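Local coordinates for protein AxyAgu115A (Amphibacillus xylanus NBRC 15112, PDB 6NPS) that is a family GH115 alpha-glucuronidase that probably removes glucuronic acid side groups from the xylan backbone of hemicellulose, at residues K55-L60 and S73-E78; D897-H900 and H905-I908; W271-N276 and K282-G287; S186-G191 and K630-G635. The protein carries 3 engineered substitutions. All blocks are in the same frame, centred on the assembly; numbering follows the deposited sequence.

Overall arrangement
Interaction 3 is the buried one of the four, aromatic and tied to helix 277-291 in the barrel family region. Interaction 1 is partly buried, and interactions 2 and 4 lie at the surface. No two contacts touch or hold the same helix. Interaction 1 is a salt bridge beside a leucine, on the far side of the chain's centre from interaction 2, about 64 Å away between centres. Interaction 2 is a tyrosine-tryptophan contact with a bridging water, and its tryptophan reaches from the C-terminal region to the barrel. Interaction 4 brings residues more than 430 positions apart together, mainly through a lysine's methylenes packed on a tyrosine, with an asparagine amide close to the other backbone.

Interaction 1 (K55-L60 and S73-E78); sequences KDRDML and SPLLDE
R57 and E78 reach for each other from opposite directions across the gap between a short 3-10 turn and the first turns of helix 74-81. The two flat groups are tilted 25° against each other, and E78 OE2 sits at the guanidinium edge, near its plane, 2.8 Å from R57 NH2. The salt bridge is therefore close, but its hydrogen bond is weak, because the N-H points well off the oxygen (120°). OE1 of E78 stays farther back, 3.4 Å from R57 NH2, so one carboxylate oxygen does most of the work.

L75 slides past the arginine in the reverse direction, its CD1 3.5 Å from R57 NH2 and 4.0 Å from R57 CZ, approaching the guanidinium obliquely. The arginine gets there by bending at chi2 and chi3 (97°), which carries its end group past the leucine to E78. Both segments belong to the N-terminal part of the chain, beside the mixed sheet of strands 64-69, 97-106, 109-117 and 160-162, and R57, L60 and L75 all lean on I106 of strand 97-106.

Side chains also bond to the backbone within each segment. An Asx turn, D56 OD1 accepting from D58 N at 2.7 Å, shapes the start of the 3-10 turn. S73 is the N-cap of helix 74-81, its OG taking L76 N at 2.8 Å, while the carboxylate of E25 bonds both S73 OG and L75 N. The other terminal nitrogen of the arginine, NH1, is hydrogen-bonded to the hydroxyl of Y23, which helps set the rotation of the guanidinium.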
loop_
_atom_site.group_PDB
_atom_site.type_symbol
_atom_site.label_atom_id
_atom_site.label_comp_id
_atom_site.label_asym_id
_atom_site.label_seq_id
_atom_site.Cartn_x
_atom_site.Cartn_y
_atom_site.Cartn_z
ATOM N N LYS A 55 1.648 23.443 -72.076
ATOM C CA LYS A 55 1.656 24.889 -72.231
ATOM C C LYS A 55 1.055 25.345 -73.552
ATOM O O LYS A 55 0.805 26.541 -73.719
ATOM C CB LYS A 55 3.085 25.428 -72.110
ATOM C CG LYS A 55 3.768 25.035 -70.824
ATOM C CD LYS A 55 5.278 25.208 -70.927
ATOM C CE LYS A 55 6.021 24.187 -70.065
ATOM N NZ LYS A 55 7.498 24.228 -70.292
ATOM N N ASP A 56 0.812 24.434 -74.486
ATOM C CA ASP A 56 0.247 24.770 -75.788
ATOM C C ASP A 56 -1.262 24.556 -75.735
ATOM O O ASP A 56 -1.730 23.440 -75.455
ATOM C CB ASP A 56 0.895 23.920 -76.882
ATOM C CG ASP A 56 0.425 24.287 -78.292
ATOM O OD1 ASP A 56 -0.742 24.703 -78.464
ATOM O OD2 ASP A 56 1.228 24.146 -79.242
ATOM N N ARG A 57 -2.017 25.595 -75.987
ATOM C CA ARG A 57 -3.450 25.474 -75.933
ATOM C C ARG A 57 -4.053 24.548 -76.971
ATOM O O ARG A 57 -5.107 24.018 -76.785
ATOM C CB ARG A 57 -4.110 26.819 -76.003
ATOM C CG ARG A 57 -4.005 27.576 -74.726
ATOM C CD ARG A 57 -3.584 28.986 -74.962
ATOM N NE ARG A 57 -4.740 29.829 -74.994
ATOM C CZ ARG A 57 -4.974 30.782 -74.127
ATOM N NH1 ARG A 57 -4.137 30.992 -73.174
ATOM N NH2 ARG A 57 -6.035 31.517 -74.241
ATOM N N ASP A 58 -3.415 24.412 -78.098
ATOM C CA ASP A 58 -3.940 23.469 -79.076
ATOM C C ASP A 58 -3.715 22.017 -78.681
ATOM O O ASP A 58 -4.230 21.124 -79.355
ATOM C CB ASP A 58 -3.322 23.743 -80.434
ATOM C CG ASP A 58 -3.961 24.924 -81.118
ATOM O OD1 ASP A 58 -5.211 24.937 -81.211
ATOM O OD2 ASP A 58 -3.221 25.826 -81.570
ATOM N N MET A 59 -2.981 21.779 -77.600
ATOM C CA MET A 59 -2.712 20.416 -77.142
ATOM C C MET A 59 -3.617 19.959 -75.993
ATOM O O MET A 59 -3.417 18.880 -75.435
ATOM C CB MET A 59 -1.243 20.274 -76.735
ATOM C CG MET A 59 -0.261 20.852 -77.741
ATOM S SD MET A 59 0.245 19.652 -78.987
ATOM C CE MET A 59 1.108 18.453 -77.974
ATOM N N LEU A 60 -4.607 20.775 -75.640
ATOM C CA LEU A 60 -5.491 20.461 -74.532
ATOM C C LEU A 60 -6.516 19.417 -74.966
ATOM O O LEU A 60 -6.816 19.256 -76.153
ATOM C CB LEU A 60 -6.202 21.722 -74.050
ATOM C CG LEU A 60 -5.317 22.733 -73.324
ATOM C CD1 LEU A 60 -6.075 24.038 -73.049
ATOM C CD2 LEU A 60 -4.902 22.058 -72.009
ATOM N N SER A 73 -2.557 35.239 -64.405
ATOM C CA SER A 73 -3.087 34.294 -65.381
ATOM C C SER A 73 -3.713 35.094 -66.491
ATOM O O SER A 73 -4.795 35.677 -66.312
ATOM C CB SER A 73 -4.109 33.338 -64.769
ATOM O OG SER A 73 -4.904 32.790 -65.811
ATOM N N PRO A 74 -3.049 35.198 -67.643
ATOM C CA PRO A 74 -3.712 35.851 -68.780
ATOM C C PRO A 74 -4.985 35.127 -69.201
ATOM O O PRO A 74 -5.963 35.787 -69.591
ATOM C CB PRO A 74 -2.638 35.843 -69.875
ATOM C CG PRO A 74 -1.532 34.959 -69.360
ATOM C CD PRO A 74 -1.615 34.967 -67.882
ATOM N N LEU A 75 -5.006 33.781 -69.101
ATOM C CA LEU A 75 -6.193 33.013 -69.485
ATOM C C LEU A 75 -7.395 33.400 -68.633
ATOM O O LEU A 75 -8.505 33.590 -69.149
ATOM C CB LEU A 75 -5.934 31.500 -69.355
ATOM C CG LEU A 75 -7.041 30.569 -69.918
ATOM C CD1 LEU A 75 -7.699 31.070 -71.198
ATOM C CD2 LEU A 75 -6.576 29.123 -70.093
ATOM N N LEU A 76 -7.200 33.474 -67.311
ATOM C CA LEU A 76 -8.282 33.896 -66.432
ATOM C C LEU A 76 -8.827 35.251 -66.829
ATOM O O LEU A 76 -10.044 35.464 -66.809
ATOM C CB LEU A 76 -7.809 33.942 -64.994
ATOM C CG LEU A 76 -7.784 32.543 -64.400
ATOM C CD1 LEU A 76 -7.458 32.677 -62.940
ATOM C CD2 LEU A 76 -9.119 31.831 -64.628
ATOM N N ASP A 77 -7.942 36.181 -67.200
ATOM C CA ASP A 77 -8.396 37.484 -67.659
ATOM C C ASP A 77 -9.186 37.368 -68.955
ATOM O O ASP A 77 -10.194 38.064 -69.133
ATOM C CB ASP A 77 -7.203 38.417 -67.827
ATOM C CG ASP A 77 -6.646 38.882 -66.491
ATOM O OD1 ASP A 77 -7.462 39.251 -65.614
ATOM O OD2 ASP A 77 -5.405 38.892 -66.315
ATOM N N GLU A 78 -8.742 36.514 -69.880
ATOM C CA GLU A 78 -9.489 36.340 -71.130
ATOM C C GLU A 78 -10.887 35.795 -70.862
ATOM O O GLU A 78 -11.873 36.274 -71.435
ATOM C CB GLU A 78 -8.757 35.395 -72.079
ATOM C CG GLU A 78 -7.523 35.932 -72.739
ATOM C CD GLU A 78 -6.745 34.836 -73.450
ATOM O OE1 GLU A 78 -5.505 34.778 -73.280
ATOM O OE2 GLU A 78 -7.375 34.024 -74.160
#

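Interaction 2 (D897-H900 and H905-I908); sequences DGYH and HWGI
H905 comes near D897 first, but loosely: its CD2 lies 4.5 Å from D897 O, and D897 is poorly ordered. One residue on, W906 carries the contact. Its CB packs 3.4 Å from H900 O, and the phenol of Y899 lies across it at a slant, with Y899 CE1 3.9 Å from W906 CB. The hydroxyl meets the indole at its edge and in its plane, Y899 OH being 3.2 Å from W906 CD1. With CG anti to the backbone N (chi1 179°), the tyrosine ring reaches from the loop to the helix. The hydroxyl is hydrogen-bonded to N870, and a water donates to W906 O at 3.1 Å and, weakly, to Y899 OH. On the loop itself, the H900 ring folds back to give a nearly straight bond from ND1 to G898 O, 3.0 Å, lying in the ring plane. A phenylalanine in place of Y899 would probably cost N870 this hydrogen bond and the water its weak bond to the loop.

G907 and I908 continue helix 904-912, which follows the loop after strand 890-893 in the family's C-terminal domain. From that helix the W906 indole points into the barrel region: NE1 bonds D385 and the ring meets H387, both just past strand 379-383, and it also touches P417 after strand 405-410. These contacts are consistent with the helix lying near the C-terminal ends of the barrel strands, where TIM barrels carry their active sites.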
loop_
_atom_site.group_PDB
_atom_site.type_symbol
_atom_site.label_atom_id
_atom_site.label_comp_id
_atom_site.label_asym_id
_atom_site.label_seq_id
_atom_site.Cartn_x
_atom_site.Cartn_y
_atom_site.Cartn_z
ATOM N N ASP A 897 -10.451 28.049 -2.773
ATOM C CA ASP A 897 -9.685 29.183 -2.276
ATOM C C ASP A 897 -8.301 29.208 -2.915
ATOM O O ASP A 897 -7.617 28.179 -2.984
ATOM C CB ASP A 897 -9.533 29.101 -0.751
ATOM C CG ASP A 897 -10.865 29.022 -0.027
ATOM O OD1 ASP A 897 -11.035 28.091 0.795
ATOM O OD2 ASP A 897 -11.731 29.893 -0.263
ATOM N N GLY A 898 -7.901 30.383 -3.393
ATOM C CA GLY A 898 -6.573 30.551 -3.948
ATOM C C GLY A 898 -6.327 29.877 -5.277
ATOM O O GLY A 898 -5.166 29.699 -5.663
ATOM N N TYR A 899 -7.386 29.506 -5.999
ATOM C CA TYR A 899 -7.231 28.767 -7.241
ATOM C C TYR A 899 -6.408 29.545 -8.261
ATOM O O TYR A 899 -6.555 30.762 -8.404
ATOM C CB TYR A 899 -8.606 28.454 -7.829
ATOM C CG TYR A 899 -8.516 27.706 -9.116
ATOM C CD1 TYR A 899 -8.503 26.322 -9.123
ATOM C CD2 TYR A 899 -8.464 28.381 -10.339
ATOM C CE1 TYR A 899 -8.419 25.625 -10.308
ATOM C CE2 TYR A 899 -8.387 27.680 -11.535
ATOM C CZ TYR A 899 -8.356 26.313 -11.500
ATOM O OH TYR A 899 -8.272 25.602 -12.655
ATOM N N HIS A 900 -5.562 28.834 -9.005
ATOM C CA HIS A 900 -4.873 29.451 -10.136
ATOM C C HIS A 900 -4.263 28.346 -10.980
ATOM O O HIS A 900 -3.846 27.310 -10.455
ATOM C CB HIS A 900 -3.789 30.467 -9.690
ATOM C CG HIS A 900 -2.698 29.865 -8.856
ATOM N ND1 HIS A 900 -2.877 29.531 -7.530
ATOM C CD2 HIS A 900 -1.416 29.536 -9.155
ATOM C CE1 HIS A 900 -1.755 29.015 -7.051
ATOM N NE2 HIS A 900 -0.856 29.007 -8.017
ATOM N N HIS A 905 -4.528 22.634 -6.659
ATOM C CA HIS A 905 -5.860 22.118 -6.989
ATOM C C HIS A 905 -6.054 22.010 -8.491
ATOM O O HIS A 905 -6.696 21.062 -8.980
ATOM C CB HIS A 905 -6.946 23.026 -6.403
ATOM C CG HIS A 905 -6.983 23.025 -4.910
ATOM N ND1 HIS A 905 -7.458 21.953 -4.181
ATOM C CD2 HIS A 905 -6.603 23.960 -4.005
ATOM C CE1 HIS A 905 -7.368 22.230 -2.892
ATOM N NE2 HIS A 905 -6.854 23.440 -2.758
ATOM N N TRP A 906 -5.586 23.031 -9.234
ATOM C CA TRP A 906 -5.641 22.985 -10.687
ATOM C C TRP A 906 -4.996 21.703 -11.191
ATOM O O TRP A 906 -5.529 21.041 -12.086
ATOM C CB TRP A 906 -4.930 24.232 -11.290
ATOM C CG TRP A 906 -4.669 24.059 -12.826
ATOM C CD1 TRP A 906 -5.543 24.345 -13.838
ATOM C CD2 TRP A 906 -3.497 23.496 -13.451
ATOM N NE1 TRP A 906 -4.981 24.014 -15.057
ATOM C CE2 TRP A 906 -3.726 23.494 -14.843
ATOM C CE3 TRP A 906 -2.277 23.004 -12.969
ATOM C CZ2 TRP A 906 -2.786 22.994 -15.764
ATOM C CZ3 TRP A 906 -1.305 22.550 -13.900
ATOM C CH2 TRP A 906 -1.569 22.564 -15.279
ATOM N N GLY A 907 -3.857 21.325 -10.597
ATOM C CA GLY A 907 -3.116 20.176 -11.090
ATOM C C GLY A 907 -3.812 18.849 -10.825
ATOM O O GLY A 907 -3.816 17.967 -11.690
ATOM N N ILE A 908 -4.386 18.674 -9.623
ATOM C CA ILE A 908 -5.215 17.489 -9.348
ATOM C C ILE A 908 -6.371 17.411 -10.339
ATOM O O ILE A 908 -6.625 16.371 -10.967
ATOM C CB ILE A 908 -5.765 17.531 -7.913
ATOM C CG1 ILE A 908 -4.649 17.374 -6.875
ATOM C CG2 ILE A 908 -6.829 16.409 -7.697
ATOM C CD1 ILE A 908 -5.075 17.946 -5.541
HETATM O O HOH W 1 -8.133 22.273 -13.129
#

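Interaction 3 (W271-N276 and K282-G287); sequences WNFITN and KFWEDG
W271 and F283 face each other with backbones well apart, their CA atoms 10.4 Å from one another, so that large aromatic side chains span the distance between an irregular loop and helix 277-291. The W271 indole runs across F283 at about a right angle. F283 CE2 comes in at the rim of the indole, close to its plane and 3.6 Å from W271 CZ3, and the two rings are steeply inclined, their planes at 86°. The same end of the indole also reaches the next helix residue, with W271 CH2 4.0 Å from W284 NE1. On the other flank F273 meets W284 differently: the ring planes are only 19° apart, but the rings are slid so far that they barely overlap, and contact is made at F273 CE1 and W284 CZ3, 3.7 Å apart. Because chi1 of W284 is -71°, its CG lies beside the backbone N, and the indole reaches out to the loop between W271 and F273.

The loop is held in shape by an Asx motif, N272 OD1 taking T275 N at 2.9 Å, and N276 is the N-cap of the helix. Farther out, Y257 packs edge-to-face on F283 and also meets W271, whose NE1 bonds R303 O just beyond barrel strand 298-300. An alanine at W271 is likely to open a gap beside F283 and W284 and take from R303 O the N-H that W271 supplies. With no polar bond joining the two segments, cohesion here rests on largely buried ring contacts, while the nitrogen of the W271 indole finds its acceptor outside the two segments.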
loop_
_atom_site.group_PDB
_atom_site.type_symbol
_atom_site.label_atom_id
_atom_site.label_comp_id
_atom_site.label_asym_id
_atom_site.label_seq_id
_atom_site.Cartn_x
_atom_site.Cartn_y
_atom_site.Cartn_z
ATOM N N TRP A 271 21.712 34.973 -22.722
ATOM C CA TRP A 271 20.329 35.186 -23.163
ATOM C C TRP A 271 19.684 36.101 -22.127
ATOM O O TRP A 271 18.965 35.670 -21.223
ATOM C CB TRP A 271 19.600 33.860 -23.309
ATOM C CG TRP A 271 18.286 33.981 -24.011
ATOM C CD1 TRP A 271 17.047 33.782 -23.470
ATOM C CD2 TRP A 271 18.076 34.330 -25.386
ATOM N NE1 TRP A 271 16.076 33.983 -24.424
ATOM C CE2 TRP A 271 16.678 34.322 -25.610
ATOM C CE3 TRP A 271 18.930 34.641 -26.451
ATOM C CZ2 TRP A 271 16.119 34.624 -26.850
ATOM C CZ3 TRP A 271 18.374 34.943 -27.687
ATOM C CH2 TRP A 271 16.977 34.932 -27.875
ATOM N N ASN A 272 19.996 37.391 -22.247
ATOM C CA ASN A 272 19.754 38.352 -21.174
ATOM C C ASN A 272 19.802 39.750 -21.782
ATOM O O ASN A 272 20.883 40.250 -22.115
ATOM C CB ASN A 272 20.797 38.192 -20.069
ATOM C CG ASN A 272 20.429 38.945 -18.806
ATOM O OD1 ASN A 272 20.145 40.145 -18.846
ATOM N ND2 ASN A 272 20.435 38.243 -17.670
ATOM N N PHE A 273 18.633 40.370 -21.943
ATOM C CA PHE A 273 18.557 41.691 -22.552
ATOM C C PHE A 273 19.100 42.778 -21.640
ATOM O O PHE A 273 19.391 43.882 -22.114
ATOM C CB PHE A 273 17.110 42.008 -22.931
ATOM C CG PHE A 273 16.973 43.154 -23.887
ATOM C CD1 PHE A 273 17.319 43.006 -25.224
ATOM C CD2 PHE A 273 16.493 44.374 -23.457
ATOM C CE1 PHE A 273 17.181 44.053 -26.110
ATOM C CE2 PHE A 273 16.361 45.427 -24.338
ATOM C CZ PHE A 273 16.710 45.260 -25.673
ATOM N N ILE A 274 19.228 42.497 -20.343
ATOM C CA ILE A 274 19.791 43.477 -19.417
ATOM C C ILE A 274 21.311 43.503 -19.518
ATOM O O ILE A 274 21.917 44.565 -19.718
ATOM C CB ILE A 274 19.329 43.173 -17.978
ATOM C CG1 ILE A 274 17.799 43.239 -17.878
ATOM C CG2 ILE A 274 19.985 44.118 -16.966
ATOM C CD1 ILE A 274 17.214 42.210 -16.923
ATOM N N THR A 275 21.958 42.342 -19.358
ATOM C CA THR A 275 23.420 42.320 -19.307
ATOM C C THR A 275 24.065 42.176 -20.680
ATOM O O THR A 275 25.241 42.514 -20.833
ATOM C CB THR A 275 23.913 41.184 -18.387
ATOM O OG1 THR A 275 23.570 39.920 -18.967
ATOM C CG2 THR A 275 23.278 41.282 -16.992
ATOM N N ASN A 276 23.334 41.684 -21.678
ATOM C CA ASN A 276 23.854 41.520 -23.034
ATOM C C ASN A 276 22.889 42.203 -24.013
ATOM O O ASN A 276 22.383 41.608 -24.962
ATOM C CB ASN A 276 24.071 40.024 -23.332
ATOM C CG ASN A 276 24.510 39.753 -24.766
ATOM O OD1 ASN A 276 25.213 40.557 -25.379
ATOM N ND2 ASN A 276 24.075 38.617 -25.316
ATOM N N LYS A 282 21.640 42.747 -31.882
ATOM C CA LYS A 282 22.225 42.400 -33.174
ATOM C C LYS A 282 21.839 40.986 -33.579
ATOM O O LYS A 282 21.677 40.700 -34.772
ATOM C CB LYS A 282 23.772 42.577 -33.132
ATOM C CG LYS A 282 24.453 42.361 -34.494
ATOM C CD LYS A 282 24.560 43.652 -35.324
ATOM C CE LYS A 282 25.565 43.514 -36.471
ATOM N NZ LYS A 282 26.723 44.449 -36.343
ATOM N N PHE A 283 21.602 40.110 -32.603
ATOM C CA PHE A 283 21.079 38.788 -32.908
ATOM C C PHE A 283 19.713 38.880 -33.590
ATOM O O PHE A 283 19.497 38.269 -34.647
ATOM C CB PHE A 283 21.035 37.967 -31.613
ATOM C CG PHE A 283 20.559 36.549 -31.788
ATOM C CD1 PHE A 283 21.292 35.635 -32.543
ATOM C CD2 PHE A 283 19.404 36.122 -31.145
ATOM C CE1 PHE A 283 20.821 34.291 -32.680
ATOM C CE2 PHE A 283 18.921 34.801 -31.281
ATOM C CZ PHE A 283 19.650 33.877 -32.041
ATOM N N TRP A 284 18.789 39.674 -33.021
ATOM C CA TRP A 284 17.455 39.857 -33.596
ATOM C C TRP A 284 17.522 40.587 -34.934
ATOM O O TRP A 284 16.773 40.260 -35.866
ATOM C CB TRP A 284 16.566 40.613 -32.602
ATOM C CG TRP A 284 16.196 39.780 -31.393
ATOM C CD1 TRP A 284 16.117 38.416 -31.339
ATOM C CD2 TRP A 284 15.836 40.253 -30.090
ATOM N NE1 TRP A 284 15.732 38.014 -30.073
ATOM C CE2 TRP A 284 15.551 39.131 -29.297
ATOM C CE3 TRP A 284 15.696 41.521 -29.532
ATOM C CZ2 TRP A 284 15.169 39.233 -27.958
ATOM C CZ3 TRP A 284 15.303 41.618 -28.187
ATOM C CH2 TRP A 284 15.057 40.485 -27.423
ATOM N N GLU A 285 18.406 41.575 -35.042
ATOM C CA GLU A 285 18.619 42.275 -36.310
ATOM C C GLU A 285 19.094 41.331 -37.423
ATOM O O GLU A 285 18.580 41.370 -38.547
ATOM C CB GLU A 285 19.649 43.399 -36.117
ATOM C CG GLU A 285 19.932 44.133 -37.399
ATOM C CD GLU A 285 21.160 45.060 -37.303
ATOM O OE1 GLU A 285 21.682 45.262 -36.185
ATOM O OE2 GLU A 285 21.596 45.569 -38.357
ATOM N N ASP A 286 20.109 40.499 -37.147
ATOM C CA ASP A 286 20.572 39.572 -38.179
ATOM C C ASP A 286 19.514 38.523 -38.510
ATOM O O ASP A 286 19.409 38.088 -39.667
ATOM C CB ASP A 286 21.888 38.939 -37.737
ATOM C CG ASP A 286 23.083 39.925 -37.907
ATOM O OD1 ASP A 286 22.802 41.091 -38.269
ATOM O OD2 ASP A 286 24.267 39.554 -37.702
ATOM N N GLY A 287 18.695 38.138 -37.532
ATOM C CA GLY A 287 17.583 37.241 -37.826
ATOM C C GLY A 287 16.552 37.872 -38.754
ATOM O O GLY A 287 16.043 37.222 -39.685
#

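Interaction 4 (S186-G191 and K630-G635); sequences SAKNFG and KFYGMG
K188 lays its methylenes against Y632, crossing the tyrosine at about a right angle. Its CD is 3.4 Å from Y632 CB and also 3.4 Å from Y632 CD1, while K188 CB comes to 3.7 Å from Y632 CD1. The first torsion sets CG of K188 anti to the backbone N (-175°), and a bend at chi2 then brings CD up against CB and CD1 of the tyrosine. One residue on, N189 turns its amide to the other backbone, with ND2 3.5 Å from K630 O.

These groups are placed by bonds just behind them. N189 ND2 is hydrogen-bonded to G629 O, and K630 O receives NE1 of W185, which meets F190 edge-to-face, so helix 181-190 grips the end of helix 601-629 through carbonyls. K630 itself sends NZ to D141 O. Y632 stands in a type II beta turn from F631 to M634, closed by M634 N to F631 O at 3.0 Å, with G633 at positive phi.

Across this surface the contact is mainly the carbon chain of a lysine on a tyrosine, while the clear N-H to carbonyl bonds, N189 to G629 and W185 to K630, flank it; no opposite charges pair between the segments.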
loop_
_atom_site.group_PDB
_atom_site.type_symbol
_atom_site.label_atom_id
_atom_site.label_comp_id
_atom_site.label_asym_id
_atom_site.label_seq_id
_atom_site.Cartn_x
_atom_site.Cartn_y
_atom_site.Cartn_z
ATOM N N SER A 186 11.936 11.151 -38.799
ATOM C CA SER A 186 12.564 12.018 -39.798
ATOM C C SER A 186 13.918 11.462 -40.257
ATOM O O SER A 186 14.199 11.400 -41.460
ATOM C CB SER A 186 12.724 13.418 -39.216
ATOM O OG SER A 186 13.942 13.410 -38.492
ATOM N N ALA A 187 14.776 11.058 -39.312
ATOM C CA ALA A 187 16.090 10.521 -39.678
ATOM C C ALA A 187 15.966 9.287 -40.575
ATOM O O ALA A 187 16.558 9.229 -41.658
ATOM C CB ALA A 187 16.899 10.189 -38.420
ATOM N N LYS A 188 15.186 8.289 -40.148
ATOM C CA LYS A 188 15.065 7.056 -40.927
ATOM C C LYS A 188 14.452 7.295 -42.307
ATOM O O LYS A 188 14.922 6.732 -43.302
ATOM C CB LYS A 188 14.223 6.035 -40.160
ATOM C CG LYS A 188 14.130 4.682 -40.840
ATOM C CD LYS A 188 12.688 4.191 -40.825
ATOM C CE LYS A 188 12.350 3.196 -41.943
ATOM N NZ LYS A 188 12.533 1.762 -41.486
ATOM N N ASN A 189 13.384 8.101 -42.389
ATOM C CA ASN A 189 12.642 8.242 -43.636
ATOM C C ASN A 189 13.145 9.377 -44.526
ATOM O O ASN A 189 12.790 9.415 -45.709
ATOM C CB ASN A 189 11.153 8.457 -43.345
ATOM C CG ASN A 189 10.430 7.159 -42.944
ATOM O OD1 ASN A 189 10.549 6.134 -43.613
ATOM N ND2 ASN A 189 9.688 7.208 -41.841
ATOM N N PHE A 190 13.942 10.313 -44.001
ATOM C CA PHE A 190 14.313 11.477 -44.808
ATOM C C PHE A 190 15.708 12.005 -44.552
ATOM O O PHE A 190 16.113 12.952 -45.240
ATOM C CB PHE A 190 13.326 12.647 -44.600
ATOM C CG PHE A 190 11.892 12.279 -44.799
ATOM C CD1 PHE A 190 11.356 12.183 -46.073
ATOM C CD2 PHE A 190 11.076 12.012 -43.706
ATOM C CE1 PHE A 190 10.036 11.823 -46.260
ATOM C CE2 PHE A 190 9.744 11.658 -43.885
ATOM C CZ PHE A 190 9.227 11.561 -45.168
ATOM N N GLY A 191 16.448 11.467 -43.594
ATOM C CA GLY A 191 17.754 12.019 -43.266
ATOM C C GLY A 191 17.757 13.263 -42.392
ATOM O O GLY A 191 18.840 13.777 -42.090
ATOM N N LYS A 630 6.915 3.282 -42.768
ATOM C CA LYS A 630 6.300 4.590 -42.978
ATOM C C LYS A 630 6.117 5.362 -41.667
ATOM O O LYS A 630 6.272 6.593 -41.642
ATOM C CB LYS A 630 4.944 4.392 -43.683
ATOM C CG LYS A 630 4.242 5.671 -44.133
ATOM C CD LYS A 630 2.805 5.383 -44.608
ATOM C CE LYS A 630 2.165 6.576 -45.356
ATOM N NZ LYS A 630 3.049 7.774 -45.529
ATOM N N PHE A 631 5.783 4.659 -40.569
ATOM C CA PHE A 631 5.576 5.276 -39.259
ATOM C C PHE A 631 6.685 4.935 -38.262
ATOM O O PHE A 631 6.477 5.052 -37.052
ATOM C CB PHE A 631 4.214 4.865 -38.687
ATOM C CG PHE A 631 3.101 5.064 -39.667
ATOM C CD1 PHE A 631 2.646 6.358 -39.956
ATOM C CD2 PHE A 631 2.564 3.995 -40.359
ATOM C CE1 PHE A 631 1.636 6.570 -40.920
ATOM C CE2 PHE A 631 1.551 4.207 -41.319
ATOM C CZ PHE A 631 1.097 5.495 -41.594
ATOM N N TYR A 632 7.851 4.535 -38.743
ATOM C CA TYR A 632 8.910 4.111 -37.833
ATOM C C TYR A 632 9.242 5.197 -36.813
ATOM O O TYR A 632 9.482 6.355 -37.161
ATOM C CB TYR A 632 10.154 3.738 -38.622
ATOM C CG TYR A 632 11.340 3.396 -37.749
ATOM C CD1 TYR A 632 12.289 4.364 -37.423
ATOM C CD2 TYR A 632 11.514 2.104 -37.245
ATOM C CE1 TYR A 632 13.380 4.065 -36.628
ATOM C CE2 TYR A 632 12.608 1.793 -36.439
ATOM C CZ TYR A 632 13.539 2.780 -36.140
ATOM O OH TYR A 632 14.632 2.495 -35.351
ATOM N N GLY A 633 9.266 4.810 -35.540
ATOM C CA GLY A 633 9.617 5.712 -34.469
ATOM C C GLY A 633 8.472 6.529 -33.912
ATOM O O GLY A 633 8.603 7.068 -32.803
ATOM N N MET A 634 7.332 6.598 -34.619
ATOM C CA MET A 634 6.220 7.437 -34.174
ATOM C C MET A 634 5.602 6.958 -32.866
ATOM O O MET A 634 4.896 7.732 -32.215
ATOM C CB MET A 634 5.137 7.490 -35.260
ATOM C CG MET A 634 5.495 8.387 -36.425
ATOM S SD MET A 634 5.856 10.062 -35.856
ATOM C CE MET A 634 5.522 10.966 -37.402
ATOM N N GLY A 635 5.853 5.710 -32.465
ATOM C CA GLY A 635 5.295 5.174 -31.234
ATOM C C GLY A 635 6.329 4.896 -30.162
ATOM O O GLY A 635 6.062 4.143 -29.216
#